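Local structure of STIL N-terminal domain-containing protein (Trichoplax adhaerens, 5OI9) at residues Lys151-Ser156 with Lys163-Leu168; Gln228-Val233 with Trp273-Arg278. The protein probably acts in centriole assembly as a STIL protein, its N-terminal domain offering a binding surface for partners such as CEP85. All coordinates share one frame; numbering follows the deposited sequence.

Contacts 1 and 2 lie side by side, helix 270-281 belonging to the second and bordering the first. Contact 1 (151-156 with 163-168) joins the end of helix 139-155 to the turn leading into strand 167-176 and is only partly buried; contact 2 (228-233 with 273-278) sets helix 270-281 against strand 229-235 and is buried throughout. Water bridges both, two molecules in contact 1 and one in contact 2. Contact 1 mixes an amide-carboxylate approach with apolar packing, whereas contact 2 is sparser. They meet where Met165 packs on Trp273, Ser274 and Met277, and where Arg278 NH2 reaches Ser156 O.

Contact 1 (Lys151-Ser156 with Lys163-Leu168); sequences KNLKLS and KDMLSL
Leu153 and Met165, a selenomethionine, cross at about a right angle, one branch of the leucine doing most of the touching: Leu153 CD2 lies 3.6 Å from Met165 CE. Although Met165 starts out pointing away from the helix, its chain folds back at chi2 (-58°) and brings the terminal methyl to Leu153. The same leucine branch also packs on Asp164, with Leu153 CD2 3.9 Å from Asp164 CB. Cutting this leucine back to an alanine would probably leave the Met165 methyl without its neighbour across the contact and open a gap beside Asp164.

The polar side works differently. Asn152 and Asp164 also meet nearly at right angles, their amide and carboxylate planes 64° apart, and Asn152 ND2 stands 3.4 Å from Asp164 OD1. Two waters bridge the segments: one accepts from Asn152 ND2 at 2.8 Å and donates to Asp164 O at 2.7 Å, while the second joins Ser156 OG to Asp164 OD2. Helix 270-281 adjoins the apolar side, where Leu153 touches Tyr281 and Met165 touches Trp273. The chemistry implies a divided junction, apolar toward that helix and water-bridged around Asp164, where the end of helix 139-155 meets the turn leading into strand 167-176.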
ATOM      1  N   LYS A 151       4.329   8.658   8.906  1.00 16.67           N
ATOM      2  CA  LYS A 151       3.626   9.839   9.395  1.00 17.87           C
ATOM      3  C   LYS A 151       2.185   9.859   8.897  1.00 19.25           C
ATOM      4  O   LYS A 151       1.273  10.264   9.628  1.00 17.00           O
ATOM      5  CB  LYS A 151       4.368  11.108   8.972  1.00 19.39           C
ATOM      6  CG  LYS A 151       3.750  12.408   9.477  1.00 31.28           C
ATOM      7  CD  LYS A 151       4.577  13.606   9.030  1.00 30.13           C
ATOM      8  CE  LYS A 151       3.916  14.928   9.394  1.00 46.52           C
ATOM      9  NZ  LYS A 151       3.798  15.114  10.867  1.00 48.11           N
ATOM     10  N   ASN A 152       1.958   9.414   7.658  1.00 16.39           N
ATOM     11  CA  ASN A 152       0.593   9.319   7.157  1.00 17.73           C
ATOM     12  C   ASN A 152      -0.189   8.237   7.890  1.00 17.24           C
ATOM     13  O   ASN A 152      -1.370   8.422   8.199  1.00 19.76           O
ATOM     14  CB  ASN A 152       0.588   9.051   5.653  1.00 15.52           C
ATOM     15  CG  ASN A 152      -0.816   8.835   5.109  1.00 32.53           C
ATOM     16  OD1 ASN A 152      -1.615   9.768   5.037  1.00 31.40           O
ATOM     17  ND2 ASN A 152      -1.122   7.600   4.727  1.00 25.81           N
ATOM     18  N   LEU A 153       0.453   7.103   8.185  1.00 17.25           N
ATOM     19  CA  LEU A 153      -0.230   6.047   8.928  1.00 14.59           C
ATOM     20  C   LEU A 153      -0.602   6.500  10.337  1.00 18.82           C
ATOM     21  O   LEU A 153      -1.649   6.101  10.861  1.00 20.14           O
ATOM     22  CB  LEU A 153       0.639   4.791   8.984  1.00 15.83           C
ATOM     23  CG  LEU A 153       0.820   4.022   7.673  1.00 24.63           C
ATOM     24  CD1 LEU A 153       1.623   2.751   7.910  1.00 21.57           C
ATOM     25  CD2 LEU A 153      -0.532   3.698   7.055  1.00 19.31           C
ATOM     26  N   LYS A 154       0.233   7.333  10.960  1.00 17.00           N
ATOM     27  CA  LYS A 154      -0.064   7.804  12.310  1.00 12.61           C
ATOM     28  C   LYS A 154      -1.192   8.827  12.323  1.00 15.79           C
ATOM     29  O   LYS A 154      -1.972   8.874  13.283  1.00 18.17           O
ATOM     30  CB  LYS A 154       1.185   8.409  12.952  1.00 15.07           C
ATOM     31  CG  LYS A 154       2.315   7.426  13.213  1.00 21.17           C
ATOM     32  CD  LYS A 154       3.577   8.151  13.669  1.00 20.54           C
ATOM     33  CE  LYS A 154       4.730   7.180  13.849  1.00 20.75           C
ATOM     34  NZ  LYS A 154       5.955   7.869  14.328  1.00 33.91           N
ATOM     35  N   LEU A 155      -1.305   9.643  11.275  1.00 12.89           N
ATOM     36  CA  LEU A 155      -2.161  10.821  11.314  1.00 18.82           C
ATOM     37  C   LEU A 155      -3.374  10.750  10.395  1.00 22.54           C
ATOM     38  O   LEU A 155      -4.246  11.621  10.493  1.00 21.45           O
ATOM     39  CB  LEU A 155      -1.347  12.077  10.965  1.00 17.28           C
ATOM     40  CG  LEU A 155      -0.193  12.401  11.917  1.00 17.64           C
ATOM     41  CD1 LEU A 155       0.593  13.614  11.431  1.00 21.51           C
ATOM     42  CD2 LEU A 155      -0.714  12.626  13.327  1.00 18.91           C
ATOM     43  N   SER A 156      -3.459   9.757   9.514  1.00 17.94           N
ATOM     44  CA  SER A 156      -4.571   9.692   8.574  1.00 20.60           C
ATOM     45  C   SER A 156      -5.891   9.462   9.300  1.00 20.98           C
ATOM     46  O   SER A 156      -5.952   8.746  10.303  1.00 18.37           O
ATOM     47  CB  SER A 156      -4.345   8.576   7.555  1.00 19.35           C
ATOM     48  OG  SER A 156      -5.471   8.425   6.710  1.00 25.88           O
ATOM     49  N   LYS A 163      -2.711   1.263  -0.567  1.00 17.79           N
ATOM     50  CA  LYS A 163      -1.739   2.177  -1.156  1.00 23.61           C
ATOM     51  C   LYS A 163      -0.953   2.947  -0.101  1.00 20.47           C
ATOM     52  O   LYS A 163       0.152   3.418  -0.389  1.00 17.07           O
ATOM     53  CB  LYS A 163      -2.440   3.158  -2.100  1.00 20.26           C
ATOM     54  CG  LYS A 163      -3.087   2.503  -3.310  1.00 18.91           C
ATOM     55  CD  LYS A 163      -3.714   3.539  -4.237  1.00 31.67           C
ATOM     56  CE  LYS A 163      -4.923   4.203  -3.601  1.00 35.97           C
ATOM     57  NZ  LYS A 163      -6.026   3.231  -3.356  1.00 32.10           N
ATOM     58  N   ASP A 164      -1.492   3.083   1.112  1.00 18.08           N
ATOM     59  CA  ASP A 164      -0.766   3.745   2.188  1.00 17.36           C
ATOM     60  C   ASP A 164       0.353   2.885   2.760  1.00 16.99           C
ATOM     61  O   ASP A 164       1.128   3.380   3.585  1.00 17.21           O
ATOM     62  CB  ASP A 164      -1.725   4.133   3.316  1.00 21.25           C
ATOM     63  CG  ASP A 164      -2.771   5.136   2.875  1.00 27.23           C
ATOM     64  OD1 ASP A 164      -2.460   5.982   2.012  1.00 32.44           O
ATOM     65  OD2 ASP A 164      -3.904   5.082   3.400  1.00 33.67           O
HETATM   66  N   MSE A 165       0.450   1.622   2.352  1.00 11.45           N
HETATM   67  CA  MSE A 165       1.426   0.691   2.913  1.00 13.10           C
HETATM   68  C   MSE A 165       2.732   0.630   2.125  1.00 17.82           C
HETATM   69  O   MSE A 165       3.645  -0.098   2.498  1.00 18.15           O
HETATM   70  CB  MSE A 165       0.830  -0.716   2.995  1.00 10.58           C
HETATM   71  CG  MSE A 165      -0.444  -0.783   3.800  1.00 22.99           C
HETATM   72 SE   MSE A 165      -0.139  -0.130   5.600  0.93 21.07          SE
HETATM   73  CE  MSE A 165      -1.928   0.570   5.937  1.00 22.79           C
ATOM     74  N   LEU A 166       2.819   1.382   1.029  1.00 11.41           N
ATOM     75  CA  LEU A 166       4.036   1.394   0.227  1.00 17.50           C
ATOM     76  C   LEU A 166       4.265   2.786  -0.341  1.00 18.57           C
ATOM     77  O   LEU A 166       3.317   3.529  -0.609  1.00 15.77           O
ATOM     78  CB  LEU A 166       3.983   0.355  -0.901  1.00 15.37           C
ATOM     79  CG  LEU A 166       2.779   0.363  -1.843  1.00 21.17           C
ATOM     80  CD1 LEU A 166       3.057   1.203  -3.081  1.00 27.83           C
ATOM     81  CD2 LEU A 166       2.403  -1.058  -2.225  1.00 27.54           C
ATOM     82  N   SER A 167       5.539   3.134  -0.508  1.00 12.35           N
ATOM     83  CA  SER A 167       5.939   4.395  -1.122  1.00 18.31           C
ATOM     84  C   SER A 167       6.877   4.079  -2.275  1.00 16.69           C
ATOM     85  O   SER A 167       7.961   3.528  -2.064  1.00 14.51           O
ATOM     86  CB  SER A 167       6.613   5.325  -0.109  1.00 15.64           C
ATOM     87  OG  SER A 167       7.028   6.526  -0.731  1.00 26.43           O
ATOM     88  N   LEU A 168       6.457   4.428  -3.486  1.00 17.60           N
ATOM     89  CA  LEU A 168       7.146   4.056  -4.712  1.00 19.01           C
ATOM     90  C   LEU A 168       7.613   5.311  -5.433  1.00 17.14           C
ATOM     91  O   LEU A 168       6.855   6.278  -5.554  1.00 19.01           O
ATOM     92  CB  LEU A 168       6.219   3.230  -5.611  1.00 17.78           C
ATOM     93  CG  LEU A 168       6.755   2.665  -6.923  1.00 24.41           C
ATOM     94  CD1 LEU A 168       7.760   1.552  -6.659  1.00 24.81           C
ATOM     95  CD2 LEU A 168       5.604   2.161  -7.780  1.00 28.96           C
TER
HETATM   96  O   HOH W   1       1.096   5.884   4.614  1.00 15.58           O
HETATM   97  O   HOH W   2      -4.716   8.158   4.071  1.00 36.14           O

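Contact 2 (Gln228-Val233 with Trp273-Arg278)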
ATOM      1  N   GLN A 228     -13.220  -4.567  -0.269  1.00 31.87           N
ATOM      2  CA  GLN A 228     -12.876  -4.630   1.140  1.00 28.61           C
ATOM      3  C   GLN A 228     -13.407  -3.410   1.877  1.00 20.29           C
ATOM      4  O   GLN A 228     -13.404  -2.292   1.354  1.00 18.65           O
ATOM      5  CB  GLN A 228     -11.360  -4.723   1.320  1.00 24.17           C
ATOM      6  CG  GLN A 228     -10.739  -5.988   0.762  1.00 24.24           C
ATOM      7  CD  GLN A 228     -10.408  -5.875  -0.710  1.00 31.35           C
ATOM      8  OE1 GLN A 228     -10.086  -4.794  -1.202  1.00 36.72           O
ATOM      9  NE2 GLN A 228     -10.489  -6.992  -1.424  1.00 37.34           N
ATOM     10  N   LYS A 229     -13.884  -3.637   3.096  1.00 22.47           N
ATOM     11  CA  LYS A 229     -14.150  -2.560   4.033  1.00 19.86           C
ATOM     12  C   LYS A 229     -13.759  -3.042   5.420  1.00 15.60           C
ATOM     13  O   LYS A 229     -13.667  -4.246   5.680  1.00 13.04           O
ATOM     14  CB  LYS A 229     -15.615  -2.099   3.994  1.00 20.41           C
ATOM     15  CG  LYS A 229     -16.637  -3.156   4.361  1.00 35.27           C
ATOM     16  CD  LYS A 229     -18.038  -2.553   4.357  1.00 46.63           C
ATOM     17  CE  LYS A 229     -19.055  -3.462   5.025  1.00 38.58           C
ATOM     18  NZ  LYS A 229     -20.325  -2.735   5.311  1.00 42.52           N
ATOM     19  N   SER A 230     -13.498  -2.087   6.308  1.00 14.45           N
ATOM     20  CA  SER A 230     -13.044  -2.430   7.643  1.00 12.98           C
ATOM     21  C   SER A 230     -13.539  -1.383   8.625  1.00 14.28           C
ATOM     22  O   SER A 230     -13.971  -0.291   8.244  1.00 12.20           O
ATOM     23  CB  SER A 230     -11.516  -2.541   7.712  1.00 14.10           C
ATOM     24  OG  SER A 230     -10.916  -1.258   7.736  1.00 12.56           O
ATOM     25  N   GLY A 231     -13.472  -1.739   9.899  1.00 12.01           N
ATOM     26  CA  GLY A 231     -13.827  -0.837  10.970  1.00 14.32           C
ATOM     27  C   GLY A 231     -13.099  -1.226  12.233  1.00 14.90           C
ATOM     28  O   GLY A 231     -12.066  -1.900  12.180  1.00 11.45           O
ATOM     29  N   TYR A 232     -13.633  -0.827  13.379  1.00 11.00           N
ATOM     30  CA  TYR A 232     -12.957  -1.054  14.642  1.00 12.58           C
ATOM     31  C   TYR A 232     -13.917  -1.711  15.623  1.00 12.33           C
ATOM     32  O   TYR A 232     -15.139  -1.682  15.448  1.00 12.08           O
ATOM     33  CB  TYR A 232     -12.375   0.263  15.179  1.00 12.13           C
ATOM     34  CG  TYR A 232     -11.408   0.865  14.183  1.00 10.61           C
ATOM     35  CD1 TYR A 232     -10.078   0.471  14.156  1.00 12.65           C
ATOM     36  CD2 TYR A 232     -11.838   1.782  13.232  1.00 13.83           C
ATOM     37  CE1 TYR A 232      -9.193   0.995  13.229  1.00 13.66           C
ATOM     38  CE2 TYR A 232     -10.962   2.314  12.301  1.00 12.74           C
ATOM     39  CZ  TYR A 232      -9.639   1.917  12.305  1.00 17.80           C
ATOM     40  OH  TYR A 232      -8.758   2.438  11.379  1.00 15.00           O
ATOM     41  N   VAL A 233     -13.340  -2.339  16.644  1.00 13.25           N
ATOM     42  CA  VAL A 233     -14.087  -3.140  17.605  1.00 13.29           C
ATOM     43  C   VAL A 233     -13.964  -2.483  18.971  1.00 10.57           C
ATOM     44  O   VAL A 233     -12.853  -2.308  19.488  1.00 10.69           O
ATOM     45  CB  VAL A 233     -13.588  -4.592  17.652  1.00 12.09           C
ATOM     46  CG1 VAL A 233     -14.383  -5.389  18.679  1.00 11.16           C
ATOM     47  CG2 VAL A 233     -13.683  -5.231  16.278  1.00 10.94           C
ATOM     48  N   TRP A 273      -3.637  -7.272   6.641  1.00 10.07           N
ATOM     49  CA  TRP A 273      -2.419  -6.728   7.231  1.00 12.31           C
ATOM     50  C   TRP A 273      -2.441  -5.205   7.234  1.00  9.98           C
ATOM     51  O   TRP A 273      -1.995  -4.573   8.199  1.00 11.70           O
ATOM     52  CB  TRP A 273      -1.205  -7.251   6.467  1.00 10.96           C
ATOM     53  CG  TRP A 273       0.115  -6.705   6.917  1.00 13.48           C
ATOM     54  CD1 TRP A 273       0.910  -7.193   7.913  1.00 16.55           C
ATOM     55  CD2 TRP A 273       0.810  -5.579   6.365  1.00 12.81           C
ATOM     56  NE1 TRP A 273       2.052  -6.435   8.022  1.00 20.45           N
ATOM     57  CE2 TRP A 273       2.016  -5.441   7.081  1.00 17.18           C
ATOM     58  CE3 TRP A 273       0.529  -4.676   5.336  1.00 15.51           C
ATOM     59  CZ2 TRP A 273       2.940  -4.435   6.800  1.00 18.87           C
ATOM     60  CZ3 TRP A 273       1.446  -3.675   5.061  1.00 15.15           C
ATOM     61  CH2 TRP A 273       2.635  -3.563   5.791  1.00 15.05           C
ATOM     62  N   SER A 274      -2.975  -4.599   6.168  1.00  9.88           N
ATOM     63  CA  SER A 274      -3.037  -3.143   6.093  1.00  9.32           C
ATOM     64  C   SER A 274      -3.931  -2.571   7.184  1.00 12.98           C
ATOM     65  O   SER A 274      -3.611  -1.535   7.780  1.00 11.86           O
ATOM     66  CB  SER A 274      -3.529  -2.710   4.713  1.00 11.01           C
ATOM     67  OG  SER A 274      -2.653  -3.162   3.692  1.00 16.08           O
ATOM     68  N   ALA A 275      -5.057  -3.235   7.463  1.00 11.28           N
ATOM     69  CA  ALA A 275      -5.925  -2.787   8.546  1.00 10.09           C
ATOM     70  C   ALA A 275      -5.239  -2.939   9.899  1.00 10.71           C
ATOM     71  O   ALA A 275      -5.343  -2.052  10.755  1.00 13.38           O
ATOM     72  CB  ALA A 275      -7.242  -3.559   8.512  1.00  7.29           C
ATOM     73  N   CYS A 276      -4.525  -4.051  10.103  1.00 10.53           N
ATOM     74  CA  CYS A 276      -3.784  -4.248  11.347  1.00 16.34           C
ATOM     75  C   CYS A 276      -2.743  -3.153  11.550  1.00 16.23           C
ATOM     76  O   CYS A 276      -2.633  -2.578  12.640  1.00 12.45           O
ATOM     77  CB  CYS A 276      -3.113  -5.622  11.350  1.00 15.85           C
ATOM     78  SG  CYS A 276      -4.252  -7.024  11.340  1.00 14.66           S
HETATM   79  N   MSE A 277      -1.964  -2.857  10.511  1.00 12.59           N
HETATM   80  CA  MSE A 277      -0.943  -1.816  10.577  1.00 10.73           C
HETATM   81  C   MSE A 277      -1.553  -0.463  10.891  1.00 13.90           C
HETATM   82  O   MSE A 277      -1.055   0.284  11.735  1.00 15.81           O
HETATM   83  CB  MSE A 277      -0.172  -1.739   9.258  1.00 16.38           C
HETATM   84  CG  MSE A 277       0.679  -2.957   8.993  1.00 14.57           C
HETATM   85 SE   MSE A 277       2.044  -3.198  10.355  1.00 24.87          SE
HETATM   86  CE  MSE A 277       3.289  -1.855   9.705  1.00 22.49           C
ATOM     87  N   ARG A 278      -2.645  -0.159  10.191  1.00 10.46           N
ATOM     88  CA  ARG A 278      -3.345   1.100  10.410  1.00 11.37           C
ATOM     89  C   ARG A 278      -3.820   1.227  11.854  1.00 16.76           C
ATOM     90  O   ARG A 278      -3.705   2.299  12.460  1.00 14.76           O
ATOM     91  CB  ARG A 278      -4.520   1.202   9.443  1.00 17.80           C
ATOM     92  CG  ARG A 278      -5.317   2.470   9.580  1.00 22.07           C
ATOM     93  CD  ARG A 278      -4.516   3.687   9.148  1.00 22.29           C
ATOM     94  NE  ARG A 278      -5.302   4.896   9.357  1.00 23.93           N
ATOM     95  CZ  ARG A 278      -6.226   5.333   8.511  1.00 23.88           C
ATOM     96  NH1 ARG A 278      -6.468   4.664   7.391  1.00 19.82           N
ATOM     97  NH2 ARG A 278      -6.904   6.440   8.781  1.00 29.33           N
TER
HETATM   98  O   HOH W   3      -7.596  -0.238  10.790  1.00 15.41           O
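A sparse, buried helix-on-sheet contact sets Ser230 and Tyr232 of strand 229-235 against Ala275 and Arg278 of helix 270-281. The strand belongs to a mixed sheet, paired antiparallel with strands 256-264 and 241-245, and the helix follows strand 256-264 in the chain. Only 109 Å² is buried between the two segments, and no direct hydrogen bond crosses between them.

The backbones come closest at Ser230 and Ala275, whose CA atoms are 7.2 Å apart. Both side chains start toward the opposite segment, and their ends meet loosely, Ser230 OG lying 4.4 Å from Ala275 CB. The small methyl thus marks the near side of the helix, where it also packs on Ile259 of the adjoining strand. Ser230 OG makes a weak hydrogen bond to Tyr271 OH, one helical turn before Ala275.

Farther along, Tyr232 reaches across with its hydroxyl, and Tyr232 OH touches the aliphatic part of Arg278 at CG, 3.9 Å away. The two side chains cross at about a right angle, with ring and guanidinium planes 75° apart. Arg278 CG lies anti to the backbone N (chi1 -180°), and the chain then bends at chi2 (68°), carrying the guanidinium onward, where Arg278 NH2 is hydrogen-bonded to Asp158 O; a weak hydrogen bond also links it to Ser156 O. A water bridges the segments, donating to Ala275 O at 2.9 Å and making a weak hydrogen bond with Tyr232 OH at 3.0 Å.

Strand and helix thus show a helix packed on one face of a mixed, largely antiparallel sheet within the STIL N-terminal domain, in which alternate strand residues, Ser230 and Tyr232, meet helix residues one turn apart, Ala275 and Arg278.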